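Long-range contact in PUM-HD domain-containing protein (PDB 7CGI), which probably binds sequence elements in the 3'-untranslated regions of mRNAs through the Pumilio homology domain that makes up most of this construct: residues 105-110 with 138-143. Residues are numbered along the deposited sequence; the frame is centred on the assembly and turned at random.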
loop_
_atom_site.group_PDB
_atom_site.type_symbol
_atom_site.label_atom_id
_atom_site.label_comp_id
_atom_site.label_asym_id
_atom_site.label_seq_id
_atom_site.Cartn_x
_atom_site.Cartn_y
_atom_site.Cartn_z
ATOM N N ALA A 105 14.825 -23.625 -7.536
ATOM C CA ALA A 105 16.189 -23.195 -7.261
ATOM C C ALA A 105 16.271 -22.251 -6.069
ATOM O O ALA A 105 17.341 -22.126 -5.465
ATOM C CB ALA A 105 16.788 -22.524 -8.499
ATOM N N ILE A 106 15.168 -21.594 -5.711
ATOM C CA ILE A 106 15.154 -20.591 -4.654
ATOM C C ILE A 106 14.191 -20.931 -3.530
ATOM O O ILE A 106 14.121 -20.186 -2.548
ATOM C CB ILE A 106 14.824 -19.193 -5.215
ATOM C CG1 ILE A 106 13.379 -19.164 -5.718
ATOM C CG2 ILE A 106 15.786 -18.816 -6.329
ATOM C CD1 ILE A 106 12.801 -17.775 -5.861
ATOM N N ILE A 107 13.447 -22.035 -3.636
ATOM C CA ILE A 107 12.294 -22.244 -2.764
ATOM C C ILE A 107 12.722 -22.388 -1.307
ATOM O O ILE A 107 12.039 -21.906 -0.396
ATOM C CB ILE A 107 11.473 -23.458 -3.241
ATOM C CG1 ILE A 107 10.223 -23.622 -2.378
ATOM C CG2 ILE A 107 12.313 -24.730 -3.241
ATOM C CD1 ILE A 107 9.378 -22.374 -2.322
ATOM N N ASP A 108 13.862 -23.034 -1.061
ATOM C CA ASP A 108 14.254 -23.341 0.310
ATOM C C ASP A 108 14.761 -22.126 1.073
ATOM O O ASP A 108 14.804 -22.163 2.307
ATOM C CB ASP A 108 15.317 -24.441 0.315
ATOM C CG ASP A 108 14.774 -25.773 -0.163
ATOM O OD1 ASP A 108 15.491 -26.478 -0.903
ATOM O OD2 ASP A 108 13.628 -26.114 0.201
ATOM N N ARG A 109 15.137 -21.053 0.379
ATOM C CA ARG A 109 15.638 -19.847 1.025
ATOM C C ARG A 109 14.682 -18.670 0.875
ATOM O O ARG A 109 15.067 -17.529 1.150
ATOM C CB ARG A 109 17.020 -19.496 0.474
ATOM C CG ARG A 109 17.893 -20.718 0.232
ATOM C CD ARG A 109 19.371 -20.385 0.288
ATOM N NE ARG A 109 19.742 -19.766 1.556
ATOM C CZ ARG A 109 20.987 -19.693 2.013
ATOM N NH1 ARG A 109 21.983 -20.213 1.308
ATOM N NH2 ARG A 109 21.236 -19.110 3.177
ATOM N N VAL A 110 13.446 -18.928 0.434
ATOM C CA VAL A 110 12.426 -17.874 0.412
ATOM C C VAL A 110 12.221 -17.249 1.784
ATOM O O VAL A 110 12.049 -16.022 1.860
ATOM C CB VAL A 110 11.125 -18.413 -0.201
ATOM C CG1 VAL A 110 9.981 -17.431 -0.003
ATOM C CG2 VAL A 110 11.320 -18.717 -1.677
ATOM N N ILE A 138 5.171 -20.760 -3.229
ATOM C CA ILE A 138 6.015 -19.727 -2.633
ATOM C C ILE A 138 5.448 -19.253 -1.301
ATOM O O ILE A 138 6.194 -19.055 -0.339
ATOM C CB ILE A 138 6.206 -18.555 -3.617
ATOM C CG1 ILE A 138 6.998 -19.018 -4.842
ATOM C CG2 ILE A 138 6.918 -17.393 -2.938
ATOM C CD1 ILE A 138 7.428 -17.894 -5.752
ATOM N N LEU A 139 4.125 -19.078 -1.218
ATOM C CA LEU A 139 3.497 -18.746 0.056
ATOM C C LEU A 139 3.685 -19.851 1.083
ATOM O O LEU A 139 3.530 -19.602 2.284
ATOM C CB LEU A 139 2.005 -18.468 -0.142
ATOM C CG LEU A 139 1.652 -17.389 -1.167
ATOM C CD1 LEU A 139 0.167 -17.069 -1.115
ATOM C CD2 LEU A 139 2.485 -16.139 -0.936
ATOM N N SER A 140 4.014 -21.065 0.633
ATOM C CA SER A 140 4.322 -22.149 1.560
ATOM C C SER A 140 5.451 -21.762 2.498
ATOM O O SER A 140 5.417 -22.085 3.691
ATOM C CB SER A 140 4.703 -23.412 0.785
ATOM O OG SER A 140 5.685 -23.123 -0.195
ATOM N N GLN A 141 6.465 -21.074 1.973
ATOM C CA GLN A 141 7.618 -20.668 2.766
ATOM C C GLN A 141 7.384 -19.360 3.510
ATOM O O GLN A 141 7.877 -19.195 4.631
ATOM C CB GLN A 141 8.849 -20.540 1.870
ATOM C CG GLN A 141 9.286 -21.851 1.254
ATOM C CD GLN A 141 9.747 -22.851 2.292
ATOM O OE1 GLN A 141 10.525 -22.520 3.185
ATOM N NE2 GLN A 141 9.263 -24.083 2.182
ATOM N N ILE A 142 6.651 -18.420 2.908
ATOM C CA ILE A 142 6.305 -17.181 3.602
ATOM C C ILE A 142 5.483 -17.478 4.852
ATOM O O ILE A 142 5.483 -16.695 5.811
ATOM C CB ILE A 142 5.570 -16.231 2.635
ATOM C CG1 ILE A 142 6.485 -15.859 1.467
ATOM C CG2 ILE A 142 5.100 -14.970 3.342
ATOM C CD1 ILE A 142 7.777 -15.191 1.893
ATOM N N ARG A 143 4.795 -18.622 4.870
ATOM C CA ARG A 143 4.032 -19.037 6.044
ATOM C C ARG A 143 4.901 -19.098 7.296
ATOM O O ARG A 143 4.408 -18.861 8.404
ATOM C CB ARG A 143 3.392 -20.399 5.781
ATOM C CG ARG A 143 2.042 -20.612 6.436
ATOM C CD ARG A 143 1.541 -22.022 6.170
ATOM N NE ARG A 143 0.085 -22.089 6.112
ATOM C CZ ARG A 143 -0.615 -22.085 4.982
ATOM N NH1 ARG A 143 -1.939 -22.149 5.018
ATOM N NH2 ARG A 143 0.011 -22.021 3.814
#
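Torsions on both sides set the meeting of Ile107 with Gln141: CG1 of Ile107 is anti to the backbone N (chi1 -177°), and chi2 (55°) then carries CD1 to Gln141, whose CG is anti to the carbonyl carbon and beside the backbone N (chi1 -65°), while a bend at chi2 turns the amide end. The two side chains cross at about a right angle, with CD1 of Ile107 3.6 Å from CG of Gln141. That CG also lies beside the backbone O of Ile107. The CB of Val110 is directed toward residues 138-143 and packs 3.7 Å from CB of Gln141, and its CG1 meets CD1 of Ile142 at 3.7 Å. CG2 of Ile138 is slightly farther, 4.2 Å from Val110 CG1. No hydrogen bond spans the two segments, and glutamine acts here through its aliphatic part. Were Gln141 an alanine, CG would be gone, and Ile107 CD1 would probably lose its closest partner across the contact. Leu123 also touches Val110, and Pro111 Gln141. The example illustrates how alpha-helical repeats stack: the turn after helix 99-106 and the first residue of helix 110-113 pack on residues 138-142, in the C-terminal part of helix 132-142, within the curved Pumilio repeat array.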